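G protein alpha subunit (Entamoeba histolytica, PDB 4FID) binds GDP and probably GTP as the alpha subunit of a heterotrimeric G protein, probably hydrolysing GTP to switch signals passed on from membrane receptors. Local coordinates at residues 7-12 and 164-169; 186-191 and 224-229; 23-28 and 313-318; 230-235 and 301-306. One frame throughout, in Å; residues are numbered along the deposited sequence.

Contact 1 (7-12 and 164-169)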
loop_
_atom_site.group_PDB
_atom_site.type_symbol
_atom_site.label_atom_id
_atom_site.label_comp_id
_atom_site.label_asym_id
_atom_site.label_seq_id
_atom_site.Cartn_x
_atom_site.Cartn_y
_atom_site.Cartn_z
ATOM N N THR A 7 1.409 13.353 -17.964
ATOM C CA THR A 7 0.417 13.166 -16.934
ATOM C C THR A 7 0.189 11.696 -16.585
ATOM O O THR A 7 -0.001 10.849 -17.447
ATOM C CB THR A 7 -0.884 13.846 -17.335
ATOM O OG1 THR A 7 -0.664 15.256 -17.344
ATOM C CG2 THR A 7 -1.996 13.518 -16.349
ATOM N N VAL A 8 0.196 11.412 -15.296
ATOM C CA VAL A 8 0.062 10.058 -14.812
ATOM C C VAL A 8 -1.006 10.042 -13.748
ATOM O O VAL A 8 -0.993 10.866 -12.837
ATOM C CB VAL A 8 1.362 9.578 -14.174
ATOM C CG1 VAL A 8 1.171 8.206 -13.581
ATOM C CG2 VAL A 8 2.484 9.582 -15.205
HETATM N N MSE A 9 -1.926 9.098 -13.868
HETATM C CA MSE A 9 -3.052 8.983 -12.950
HETATM C C MSE A 9 -2.962 7.676 -12.171
HETATM O O MSE A 9 -2.878 6.606 -12.779
HETATM C CB MSE A 9 -4.359 9.048 -13.735
HETATM C CG MSE A 9 -5.589 8.884 -12.882
HETATM SE SE MSE A 9 -7.297 9.136 -13.830
HETATM C CE MSE A 9 -7.373 11.088 -13.953
ATOM N N LEU A 10 -2.958 7.761 -10.838
ATOM C CA LEU A 10 -2.973 6.562 -10.003
ATOM C C LEU A 10 -4.389 6.184 -9.624
ATOM O O LEU A 10 -5.107 6.983 -9.026
ATOM C CB LEU A 10 -2.169 6.762 -8.721
ATOM C CG LEU A 10 -0.646 6.815 -8.854
ATOM C CD1 LEU A 10 -0.029 6.869 -7.482
ATOM C CD2 LEU A 10 -0.122 5.630 -9.645
ATOM N N LEU A 11 -4.780 4.963 -9.979
ATOM C CA LEU A 11 -6.041 4.355 -9.543
ATOM C C LEU A 11 -5.791 3.132 -8.686
ATOM O O LEU A 11 -4.751 2.509 -8.775
ATOM C CB LEU A 11 -6.896 3.915 -10.735
ATOM C CG LEU A 11 -7.698 4.917 -11.608
ATOM C CD1 LEU A 11 -8.229 6.109 -10.844
ATOM C CD2 LEU A 11 -6.895 5.381 -12.801
ATOM N N GLY A 12 -6.771 2.744 -7.888
ATOM C CA GLY A 12 -6.682 1.469 -7.230
ATOM C C GLY A 12 -7.817 1.281 -6.283
ATOM O O GLY A 12 -8.595 2.183 -6.114
ATOM N N HIS A 164 3.264 15.099 -14.111
ATOM C CA HIS A 164 2.177 15.542 -13.252
ATOM C C HIS A 164 1.397 14.315 -12.792
ATOM O O HIS A 164 0.968 13.486 -13.607
ATOM C CB HIS A 164 1.280 16.540 -13.973
ATOM C CG HIS A 164 0.145 17.037 -13.141
ATOM N ND1 HIS A 164 0.304 17.992 -12.157
ATOM C CD2 HIS A 164 -1.173 16.722 -13.149
ATOM C CE1 HIS A 164 -0.865 18.236 -11.592
ATOM N NE2 HIS A 164 -1.780 17.481 -12.178
ATOM N N LEU A 165 1.238 14.192 -11.479
ATOM C CA LEU A 165 0.709 12.976 -10.887
ATOM C C LEU A 165 -0.669 13.302 -10.326
ATOM O O LEU A 165 -0.808 14.249 -9.547
ATOM C CB LEU A 165 1.671 12.481 -9.789
ATOM C CG LEU A 165 1.572 11.080 -9.153
ATOM C CD1 LEU A 165 0.379 10.974 -8.237
ATOM C CD2 LEU A 165 1.507 9.978 -10.197
ATOM N N ILE A 166 -1.686 12.545 -10.750
ATOM C CA ILE A 166 -3.037 12.695 -10.220
ATOM C C ILE A 166 -3.402 11.461 -9.435
ATOM O O ILE A 166 -3.560 10.387 -10.013
ATOM C CB ILE A 166 -4.071 12.856 -11.337
ATOM C CG1 ILE A 166 -3.690 14.039 -12.240
ATOM C CG2 ILE A 166 -5.520 12.978 -10.733
ATOM C CD1 ILE A 166 -4.414 14.063 -13.557
ATOM N N ASP A 167 -3.522 11.609 -8.117
ATOM C CA ASP A 167 -3.834 10.479 -7.226
ATOM C C ASP A 167 -5.328 10.472 -6.898
ATOM O O ASP A 167 -5.805 11.307 -6.127
ATOM C CB ASP A 167 -2.980 10.565 -5.956
ATOM C CG ASP A 167 -3.302 9.486 -4.941
ATOM O OD1 ASP A 167 -2.769 9.585 -3.817
ATOM O OD2 ASP A 167 -4.076 8.546 -5.236
ATOM N N VAL A 168 -6.069 9.548 -7.501
ATOM C CA VAL A 168 -7.519 9.510 -7.318
ATOM C C VAL A 168 -7.916 8.555 -6.198
ATOM O O VAL A 168 -7.732 7.358 -6.319
ATOM C CB VAL A 168 -8.248 9.072 -8.601
ATOM C CG1 VAL A 168 -9.737 9.234 -8.418
ATOM C CG2 VAL A 168 -7.774 9.869 -9.806
ATOM N N GLY A 169 -8.458 9.087 -5.109
ATOM C CA GLY A 169 -8.900 8.254 -4.003
ATOM C C GLY A 169 -10.419 8.174 -3.921
ATOM O O GLY A 169 -11.088 8.075 -4.953
#

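Contact 2 (186-191 and 224-229)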
loop_
_atom_site.group_PDB
_atom_site.type_symbol
_atom_site.label_atom_id
_atom_site.label_comp_id
_atom_site.label_asym_id
_atom_site.label_seq_id
_atom_site.Cartn_x
_atom_site.Cartn_y
_atom_site.Cartn_z
ATOM N N ASP A 186 -1.880 10.750 -20.079
ATOM C CA ASP A 186 -0.971 9.979 -20.926
ATOM C C ASP A 186 -0.858 8.534 -20.467
ATOM O O ASP A 186 -0.711 7.617 -21.287
ATOM C CB ASP A 186 0.405 10.649 -21.005
ATOM C CG ASP A 186 0.313 12.069 -21.541
ATOM O OD1 ASP A 186 -0.356 12.258 -22.582
ATOM O OD2 ASP A 186 0.873 12.993 -20.911
ATOM N N CYS A 187 -0.961 8.345 -19.155
ATOM C CA CYS A 187 -0.769 7.042 -18.554
ATOM C C CYS A 187 -1.649 6.842 -17.320
ATOM O O CYS A 187 -1.754 7.709 -16.457
ATOM C CB CYS A 187 0.700 6.862 -18.178
ATOM S SG CYS A 187 1.038 5.368 -17.252
ATOM N N ALA A 188 -2.285 5.685 -17.254
ATOM C CA ALA A 188 -3.078 5.325 -16.101
ATOM C C ALA A 188 -2.385 4.161 -15.395
ATOM O O ALA A 188 -2.148 3.137 -15.992
ATOM C CB ALA A 188 -4.479 4.937 -16.543
ATOM N N ILE A 189 -2.022 4.337 -14.135
ATOM C CA ILE A 189 -1.394 3.262 -13.392
ATOM C C ILE A 189 -2.374 2.651 -12.378
ATOM O O ILE A 189 -2.832 3.330 -11.459
ATOM C CB ILE A 189 -0.136 3.768 -12.669
ATOM C CG1 ILE A 189 0.857 4.348 -13.685
ATOM C CG2 ILE A 189 0.509 2.647 -11.849
ATOM C CD1 ILE A 189 2.234 4.674 -13.101
ATOM N N PHE A 190 -2.705 1.375 -12.555
ATOM C CA PHE A 190 -3.593 0.695 -11.616
ATOM C C PHE A 190 -2.775 -0.079 -10.582
ATOM O O PHE A 190 -1.975 -0.941 -10.933
ATOM C CB PHE A 190 -4.567 -0.249 -12.346
ATOM C CG PHE A 190 -5.509 -0.985 -11.427
ATOM C CD1 PHE A 190 -6.612 -0.341 -10.874
ATOM C CD2 PHE A 190 -5.297 -2.323 -11.119
ATOM C CE1 PHE A 190 -7.494 -1.012 -10.024
ATOM C CE2 PHE A 190 -6.168 -3.008 -10.259
ATOM C CZ PHE A 190 -7.274 -2.348 -9.721
ATOM N N VAL A 191 -2.985 0.242 -9.308
ATOM C CA VAL A 191 -2.293 -0.422 -8.228
ATOM C C VAL A 191 -3.213 -1.403 -7.539
ATOM O O VAL A 191 -4.390 -1.095 -7.264
ATOM C CB VAL A 191 -1.813 0.578 -7.165
ATOM C CG1 VAL A 191 -0.798 -0.105 -6.198
ATOM C CG2 VAL A 191 -1.219 1.801 -7.817
ATOM N N GLU A 224 -13.993 5.074 -21.617
ATOM C CA GLU A 224 -13.765 5.837 -22.848
ATOM C C GLU A 224 -12.941 7.116 -22.667
ATOM O O GLU A 224 -12.346 7.609 -23.620
ATOM C CB GLU A 224 -15.079 6.125 -23.587
ATOM C CG GLU A 224 -15.843 4.847 -23.966
ATOM C CD GLU A 224 -16.617 4.938 -25.288
ATOM O OE1 GLU A 224 -17.770 5.434 -25.292
ATOM O OE2 GLU A 224 -16.076 4.485 -26.319
ATOM N N PHE A 225 -12.880 7.647 -21.453
ATOM C CA PHE A 225 -12.039 8.824 -21.206
ATOM C C PHE A 225 -10.572 8.443 -21.073
ATOM O O PHE A 225 -9.701 9.285 -21.227
ATOM C CB PHE A 225 -12.517 9.588 -19.972
ATOM C CG PHE A 225 -14.004 9.783 -19.939
ATOM C CD1 PHE A 225 -14.609 10.718 -20.783
ATOM C CD2 PHE A 225 -14.808 8.996 -19.101
ATOM C CE1 PHE A 225 -15.987 10.901 -20.778
ATOM C CE2 PHE A 225 -16.199 9.163 -19.089
ATOM C CZ PHE A 225 -16.791 10.122 -19.931
ATOM N N LEU A 226 -10.307 7.164 -20.824
ATOM C CA LEU A 226 -8.944 6.686 -20.675
ATOM C C LEU A 226 -8.401 5.997 -21.917
ATOM O O LEU A 226 -7.331 5.383 -21.873
ATOM C CB LEU A 226 -8.821 5.756 -19.464
ATOM C CG LEU A 226 -8.920 6.454 -18.119
ATOM C CD1 LEU A 226 -8.642 5.451 -17.023
ATOM C CD2 LEU A 226 -7.946 7.644 -18.058
ATOM N N LYS A 227 -9.136 6.065 -23.017
ATOM C CA LYS A 227 -8.559 5.656 -24.297
ATOM C C LYS A 227 -7.380 6.584 -24.589
ATOM O O LYS A 227 -7.406 7.785 -24.270
ATOM C CB LYS A 227 -9.572 5.727 -25.445
ATOM C CG LYS A 227 -10.747 4.775 -25.316
ATOM C CD LYS A 227 -10.293 3.352 -25.008
ATOM C CE LYS A 227 -11.481 2.399 -24.975
ATOM N NZ LYS A 227 -11.056 0.980 -24.877
ATOM N N GLY A 228 -6.342 6.025 -25.185
ATOM C CA GLY A 228 -5.169 6.804 -25.489
ATOM C C GLY A 228 -4.133 6.674 -24.405
ATOM O O GLY A 228 -2.937 6.801 -24.682
ATOM N N ALA A 229 -4.585 6.412 -23.178
ATOM C CA ALA A 229 -3.660 6.256 -22.051
ATOM C C ALA A 229 -3.042 4.867 -21.971
ATOM O O ALA A 229 -3.740 3.860 -22.086
ATOM C CB ALA A 229 -4.317 6.640 -20.726
#

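Contact 3 (23-28 and 313-318)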
loop_
_atom_site.group_PDB
_atom_site.type_symbol
_atom_site.label_atom_id
_atom_site.label_comp_id
_atom_site.label_asym_id
_atom_site.label_seq_id
_atom_site.Cartn_x
_atom_site.Cartn_y
_atom_site.Cartn_z
ATOM N N LYS A 23 3.483 9.116 -2.326
ATOM C CA LYS A 23 4.422 9.756 -1.411
ATOM C C LYS A 23 5.859 9.403 -1.800
ATOM O O LYS A 23 6.769 10.221 -1.717
ATOM C CB LYS A 23 4.150 9.329 0.032
ATOM C CG LYS A 23 3.050 10.108 0.703
ATOM C CD LYS A 23 2.641 9.450 1.994
ATOM C CE LYS A 23 1.332 10.036 2.505
ATOM N NZ LYS A 23 0.554 9.024 3.281
ATOM N N GLN A 24 6.042 8.177 -2.246
ATOM C CA GLN A 24 7.355 7.693 -2.607
ATOM C C GLN A 24 7.926 8.453 -3.797
ATOM O O GLN A 24 9.130 8.693 -3.868
ATOM C CB GLN A 24 7.291 6.194 -2.905
ATOM C CG GLN A 24 8.624 5.513 -2.874
ATOM C CD GLN A 24 9.237 5.478 -1.493
ATOM O OE1 GLN A 24 9.004 4.546 -0.717
ATOM N NE2 GLN A 24 10.050 6.487 -1.180
ATOM N N LEU A 25 7.061 8.842 -4.729
ATOM C CA LEU A 25 7.504 9.561 -5.926
ATOM C C LEU A 25 7.753 11.013 -5.592
ATOM O O LEU A 25 8.626 11.646 -6.191
ATOM C CB LEU A 25 6.468 9.460 -7.053
ATOM C CG LEU A 25 6.252 8.067 -7.655
ATOM C CD1 LEU A 25 5.023 8.047 -8.548
ATOM C CD2 LEU A 25 7.492 7.629 -8.414
ATOM N N LYS A 26 6.979 11.554 -4.650
ATOM C CA LYS A 26 7.265 12.907 -4.182
ATOM C C LYS A 26 8.621 12.932 -3.473
ATOM O O LYS A 26 9.378 13.889 -3.652
ATOM C CB LYS A 26 6.167 13.475 -3.277
ATOM C CG LYS A 26 6.063 14.993 -3.350
ATOM C CD LYS A 26 5.209 15.592 -2.225
ATOM C CE LYS A 26 5.166 17.133 -2.319
ATOM N NZ LYS A 26 4.620 17.827 -1.117
ATOM N N ILE A 27 8.930 11.892 -2.689
ATOM C CA ILE A 27 10.235 11.829 -2.028
ATOM C C ILE A 27 11.356 11.711 -3.067
ATOM O O ILE A 27 12.365 12.404 -2.985
ATOM C CB ILE A 27 10.412 10.641 -1.022
ATOM C CG1 ILE A 27 9.400 10.661 0.131
ATOM C CG2 ILE A 27 11.791 10.698 -0.436
ATOM C CD1 ILE A 27 9.299 11.979 0.772
ATOM N N LEU A 28 11.168 10.826 -4.043
ATOM C CA LEU A 28 12.226 10.498 -4.999
ATOM C C LEU A 28 12.443 11.558 -6.061
ATOM O O LEU A 28 13.561 11.757 -6.514
ATOM C CB LEU A 28 11.934 9.168 -5.699
ATOM C CG LEU A 28 11.925 7.919 -4.821
ATOM C CD1 LEU A 28 11.333 6.710 -5.560
ATOM C CD2 LEU A 28 13.327 7.640 -4.341
ATOM N N SER A 313 14.075 2.443 -3.142
ATOM C CA SER A 313 14.928 1.901 -4.180
ATOM C C SER A 313 14.141 1.125 -5.247
ATOM O O SER A 313 14.343 1.337 -6.440
ATOM C CB SER A 313 15.985 1.007 -3.542
ATOM O OG SER A 313 17.040 0.776 -4.444
ATOM N N ASN A 314 13.252 0.231 -4.812
ATOM C CA ASN A 314 12.365 -0.493 -5.719
ATOM C C ASN A 314 11.464 0.436 -6.548
ATOM O O ASN A 314 11.380 0.303 -7.760
ATOM C CB ASN A 314 11.506 -1.493 -4.933
ATOM C CG ASN A 314 10.660 -2.393 -5.838
ATOM O OD1 ASN A 314 9.441 -2.253 -5.916
ATOM N ND2 ASN A 314 11.308 -3.321 -6.514
ATOM N N ILE A 315 10.783 1.376 -5.909
ATOM C CA ILE A 315 9.913 2.275 -6.671
ATOM C C ILE A 315 10.673 3.169 -7.664
ATOM O O ILE A 315 10.162 3.460 -8.747
ATOM C CB ILE A 315 9.023 3.150 -5.765
ATOM C CG1 ILE A 315 8.054 2.284 -4.965
ATOM C CG2 ILE A 315 8.276 4.176 -6.595
ATOM C CD1 ILE A 315 7.338 1.236 -5.807
ATOM N N LYS A 316 11.886 3.599 -7.304
ATOM C CA LYS A 316 12.734 4.359 -8.235
ATOM C C LYS A 316 13.080 3.538 -9.479
ATOM O O LYS A 316 12.856 3.969 -10.602
ATOM C CB LYS A 316 14.019 4.844 -7.555
ATOM C CG LYS A 316 14.775 5.955 -8.306
ATOM C CD LYS A 316 16.272 5.978 -7.950
ATOM C CE LYS A 316 16.942 7.306 -8.368
ATOM N NZ LYS A 316 18.455 7.365 -8.185
ATOM N N ARG A 317 13.609 2.341 -9.279
ATOM C CA ARG A 317 13.971 1.488 -10.401
ATOM C C ARG A 317 12.749 1.204 -11.275
ATOM O O ARG A 317 12.820 1.293 -12.500
ATOM C CB ARG A 317 14.644 0.207 -9.898
ATOM C CG ARG A 317 14.874 -0.866 -10.931
ATOM C CD ARG A 317 15.339 -2.158 -10.272
ATOM N NE ARG A 317 14.456 -2.589 -9.182
ATOM C CZ ARG A 317 14.627 -3.694 -8.447
ATOM N NH1 ARG A 317 15.654 -4.514 -8.675
ATOM N NH2 ARG A 317 13.772 -3.989 -7.476
ATOM N N VAL A 318 11.618 0.910 -10.640
ATOM C CA VAL A 318 10.406 0.557 -11.371
ATOM C C VAL A 318 9.739 1.716 -12.122
ATOM O O VAL A 318 9.280 1.555 -13.253
ATOM C CB VAL A 318 9.376 -0.115 -10.465
ATOM C CG1 VAL A 318 8.071 -0.280 -11.206
ATOM C CG2 VAL A 318 9.901 -1.451 -10.012
#

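Contact 4 (230-235 and 301-306)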
loop_
_atom_site.group_PDB
_atom_site.type_symbol
_atom_site.label_atom_id
_atom_site.label_comp_id
_atom_site.label_asym_id
_atom_site.label_seq_id
_atom_site.Cartn_x
_atom_site.Cartn_y
_atom_site.Cartn_z
ATOM N N VAL A 230 -1.724 4.832 -21.786
ATOM C CA VAL A 230 -1.001 3.591 -21.501
ATOM C C VAL A 230 -1.507 3.003 -20.196
ATOM O O VAL A 230 -1.713 3.721 -19.220
ATOM C CB VAL A 230 0.527 3.825 -21.361
ATOM C CG1 VAL A 230 1.275 2.511 -21.462
ATOM C CG2 VAL A 230 1.011 4.749 -22.432
ATOM N N LYS A 231 -1.689 1.692 -20.168
ATOM C CA LYS A 231 -2.186 1.033 -18.972
ATOM C C LYS A 231 -1.093 0.195 -18.313
ATOM O O LYS A 231 -0.570 -0.759 -18.910
ATOM C CB LYS A 231 -3.379 0.150 -19.331
ATOM C CG LYS A 231 -4.397 0.801 -20.269
ATOM C CD LYS A 231 -5.070 2.008 -19.626
ATOM C CE LYS A 231 -6.364 2.316 -20.342
ATOM N NZ LYS A 231 -6.185 2.382 -21.813
ATOM N N LEU A 232 -0.764 0.549 -17.079
ATOM C CA LEU A 232 0.230 -0.166 -16.293
ATOM C C LEU A 232 -0.444 -0.733 -15.068
ATOM O O LEU A 232 -1.382 -0.132 -14.543
ATOM C CB LEU A 232 1.333 0.796 -15.823
ATOM C CG LEU A 232 2.523 1.037 -16.755
ATOM C CD1 LEU A 232 2.035 1.459 -18.142
ATOM C CD2 LEU A 232 3.516 2.059 -16.166
ATOM N N ILE A 233 0.042 -1.867 -14.582
ATOM C CA ILE A 233 -0.463 -2.409 -13.334
ATOM C C ILE A 233 0.689 -2.604 -12.387
ATOM O O ILE A 233 1.664 -3.260 -12.741
ATOM C CB ILE A 233 -1.147 -3.766 -13.526
ATOM C CG1 ILE A 233 -2.399 -3.615 -14.363
ATOM C CG2 ILE A 233 -1.548 -4.363 -12.180
ATOM C CD1 ILE A 233 -3.147 -4.908 -14.485
ATOM N N PHE A 234 0.583 -2.050 -11.185
ATOM C CA PHE A 234 1.579 -2.328 -10.157
ATOM C C PHE A 234 0.984 -3.357 -9.228
ATOM O O PHE A 234 0.006 -3.101 -8.530
ATOM C CB PHE A 234 1.975 -1.077 -9.352
ATOM C CG PHE A 234 2.839 -0.088 -10.107
ATOM C CD1 PHE A 234 3.262 -0.342 -11.405
ATOM C CD2 PHE A 234 3.224 1.109 -9.501
ATOM C CE1 PHE A 234 4.050 0.583 -12.099
ATOM C CE2 PHE A 234 4.013 2.035 -10.172
ATOM C CZ PHE A 234 4.429 1.769 -11.484
ATOM N N LEU A 235 1.558 -4.540 -9.242
ATOM C CA LEU A 235 1.139 -5.585 -8.338
ATOM C C LEU A 235 1.920 -5.347 -7.061
ATOM O O LEU A 235 3.081 -5.744 -6.926
ATOM C CB LEU A 235 1.452 -6.947 -8.954
ATOM C CG LEU A 235 0.766 -7.062 -10.324
ATOM C CD1 LEU A 235 1.464 -8.081 -11.246
ATOM C CD2 LEU A 235 -0.706 -7.398 -10.154
ATOM N N LYS A 301 -2.476 -3.391 -25.048
ATOM C CA LYS A 301 -1.425 -4.076 -24.314
ATOM C C LYS A 301 -1.275 -3.473 -22.921
ATOM O O LYS A 301 -1.295 -2.259 -22.763
ATOM C CB LYS A 301 -0.105 -3.982 -25.085
ATOM C CG LYS A 301 1.086 -4.635 -24.386
ATOM C CD LYS A 301 2.397 -4.427 -25.155
ATOM C CE LYS A 301 2.444 -5.259 -26.434
ATOM N NZ LYS A 301 3.690 -5.011 -27.208
ATOM N N VAL A 302 -1.117 -4.330 -21.919
ATOM C CA VAL A 302 -1.006 -3.906 -20.527
ATOM C C VAL A 302 0.386 -4.235 -19.975
ATOM O O VAL A 302 0.855 -5.380 -20.064
ATOM C CB VAL A 302 -2.079 -4.610 -19.657
ATOM C CG1 VAL A 302 -1.877 -4.298 -18.202
ATOM C CG2 VAL A 302 -3.455 -4.191 -20.094
ATOM N N TYR A 303 1.051 -3.236 -19.408
ATOM C CA TYR A 303 2.381 -3.446 -18.845
ATOM C C TYR A 303 2.279 -3.721 -17.342
ATOM O O TYR A 303 1.545 -3.038 -16.633
ATOM C CB TYR A 303 3.273 -2.242 -19.139
ATOM C CG TYR A 303 3.423 -1.965 -20.617
ATOM C CD1 TYR A 303 2.452 -1.241 -21.313
ATOM C CD2 TYR A 303 4.527 -2.430 -21.330
ATOM C CE1 TYR A 303 2.581 -0.979 -22.676
ATOM C CE2 TYR A 303 4.667 -2.169 -22.692
ATOM C CZ TYR A 303 3.691 -1.448 -23.356
ATOM O OH TYR A 303 3.817 -1.200 -24.701
ATOM N N THR A 304 2.989 -4.740 -16.865
ATOM C CA THR A 304 2.869 -5.151 -15.474
ATOM C C THR A 304 4.217 -5.162 -14.795
ATOM O O THR A 304 5.245 -5.400 -15.429
ATOM C CB THR A 304 2.227 -6.569 -15.305
ATOM O OG1 THR A 304 3.059 -7.552 -15.922
ATOM C CG2 THR A 304 0.841 -6.646 -15.914
ATOM N N ASN A 305 4.206 -4.908 -13.491
ATOM C CA ASN A 305 5.402 -5.085 -12.686
ATOM C C ASN A 305 5.024 -5.246 -11.246
ATOM O O ASN A 305 4.154 -4.546 -10.745
ATOM C CB ASN A 305 6.353 -3.905 -12.846
ATOM C CG ASN A 305 7.824 -4.333 -12.854
ATOM O OD1 ASN A 305 8.418 -4.560 -11.811
ATOM N ND2 ASN A 305 8.410 -4.420 -14.040
ATOM N N PRO A 306 5.669 -6.187 -10.560
ATOM C CA PRO A 306 5.384 -6.236 -9.130
ATOM C C PRO A 306 6.162 -5.123 -8.437
ATOM O O PRO A 306 7.195 -4.655 -8.942
ATOM C CB PRO A 306 5.888 -7.628 -8.712
ATOM C CG PRO A 306 6.606 -8.210 -9.952
ATOM C CD PRO A 306 6.758 -7.101 -10.941
HETATM O O HOH W 1 -1.491 0.136 -22.890
#

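Contact 1 (7-12 and 164-169)
Met9, a selenomethionine in the crystal, lies across Ile166 and Val168 of the neighbouring strand. Its CB sits 4.0 Å from the carbonyl O of Ile166. CG, anti to the backbone N (chi1 178°), reaches along the sheet to CG2 of Val168 at 3.9 Å. The selenium stays beside that same methyl, SE to Val168 CG2 being 4.1 Å. At the tip the chain bends at chi3, and CE turns back to CG2 of Ile166 at 4.2 Å. On this face CG2 of Thr7 also meets CD1 of Ile166, while on the other face CD2 of Leu165 fits against CG1 of Val8 (3.8 Å) and CG of Leu10. Four backbone bonds join the parallel strands: Val8 N to His164 O, Ile166 N to Val8 O, Leu10 N to Ile166 O and Val168 N to Leu10 O, the last at 3.1 Å. The local axes diverge by 21°, a modest sheet twist. Asp167 ends its strand in a salt bridge to Lys18, which binds GDP. This pairing belongs to the P-loop GTPase core: one strand leads through Gly12 into the phosphate-binding loop, the other into the predicted GTP-binding run beginning at Asp167.

Contact 2 (186-191 and 224-229)
Ala229 meets Asp186 through backbone atoms first. Its CA-H points at the carbonyl O of Asp186, with CA to O 3.3 Å and 141° at the hydrogen, a weak CH...O contact. CB of Ala229 lies 3.8 Å from Asp186 O and 4.1 Å from Ala188 N.

The apolar part is small. CB of Ala188 points to the loop and meets CD1 of Leu226 at 4.2 Å; helix 209-222 adds Ile220 against the same leucine.

The polar bonds hold each partner separately. Ala229 N donates to Leu226 O at 3.2 Å, closing a type II turn in which Gly228 takes the positive phi (95°) that such turns favour. Leu226 O also accepts from Lys231 NZ, which bonds Ala229 O as well, so a single ammonium group ties the two ends of the turn. The Asp186 side chain starts out away from the loop, and its OD2 accepts from Thr7 N.

With only 160 Å² buried, this is a loop-to-strand junction. It lies where helix 209-222 returns to the sheet, the closing turn of a beta-alpha-beta crossover between the adjacent parallel strands 187-193 and 230-236 of the Ras-like domain.

Contact 3 (23-28 and 313-318)
Gln24 and Ile315 are brought together by their first torsions. In Gln24, CG stands anti to the backbone N (chi1 -162°), which sets CG itself against Ile315; in Ile315, chi1 of -64° puts CG2 anti to the backbone N and presents that methyl to the first helix. The pair joins the helix that follows the P-loop, 18-28, to the C-terminal helix 312-332 of the Ras-like G-alpha domain. The segment axes are 10.0 Å apart at closest approach and nearly perpendicular, at 81°, which confines the contact to one patch with 209 Å² buried.

Ile315 is the common partner. CG of Gln24 comes to its CB at 3.8 Å, the two side chains slanting past each other. Leu25 approaches from another direction, its side chain at about a right angle to the isoleucine, with CD2 4.0 Å from Ile315 CG2. Leu28, one turn after Gln24, adds CD1 at 4.1 Å from that same CG2, so the methyl is met by three side chains of the first helix. All of this is dispersion packing.

The site lies close to the nucleotide, the side chain of Ile315 being about 7 Å from GDP and about 5 Å from that of Ala309, which binds it. Leu28 also extends to the second helix's backbone: its CD1 lies 3.6 Å from Lys316 N and 3.8 Å from Lys316 CB, while the rest of the lysine chain runs away extended.

Contact 4 (230-235 and 301-306)
Tyr303 turns the edge of its ring to Lys231, whose carbonyl O lies in the ring plane, 3.9 Å from CD1. Val230 comes at the same ring obliquely, CG1 to CE1 of Tyr303 being 3.9 Å. Leu232 slants past the root of the side chain, its CD1 4.0 Å from Tyr303 CB. Within the second strand, CG of Lys301 lies over one ring face, near the rim. On the other side of the sheet CG1 of Ile233 makes apolar contact with CG1 of Val302 at 3.9 Å, the latter anti to its backbone N (chi1 174°), and further on Leu235 flanks Pro306. Helix 312-332 covers the side of Leu232 and Tyr303, whereas helix 209-222 covers that of Ile233 and Val302.

Between these layers the backbones pair in parallel, with 16° between local axes. Tyr303 N donates to Lys231 O (3.0 Å), Ile233 N to Tyr303 O (2.8 Å), and Asn305 N to Ile233 O (3.1 Å). Leu235 N also bonds Asn305 O, but from 28° off the carbonyl plane, a less direct approach.

Two polar ends find partners outside the pair: Lys231 NZ bonds the carbonyls of Leu226 and Ala229, and Asn305 ND2 bonds Asn284. The chemistry implies that four backbone bonds satisfy their amides and carbonyls within a mostly buried setting, in strands that lead on to Asn236 and toward Ala309, both of which bind GDP.

How the contacts relate
From the N terminus, strand 6-12 opens contact 1, and the helix at 23-28 opens contact 3 soon after. Contact 1 closes first, at 164-169, over a long excursion, nearly half of it helix; contact 3 closes at 313-318, so these two cross. Contacts 2 and 4 follow in series, and both fall within the span that contact 3 closes. Contact 2 closes the short loop from 186-191 to 224-229, and contact 4 a longer one, from 230-235 to 301-306. Contacts 1, 2 and 4 meet in one sheet: strand 187-193 pairs with 6-12 on one side and 230-236 on the other. Contact 3 ties two helices together, and its Val318 packs on Phe234 and Asn305 of contact 4.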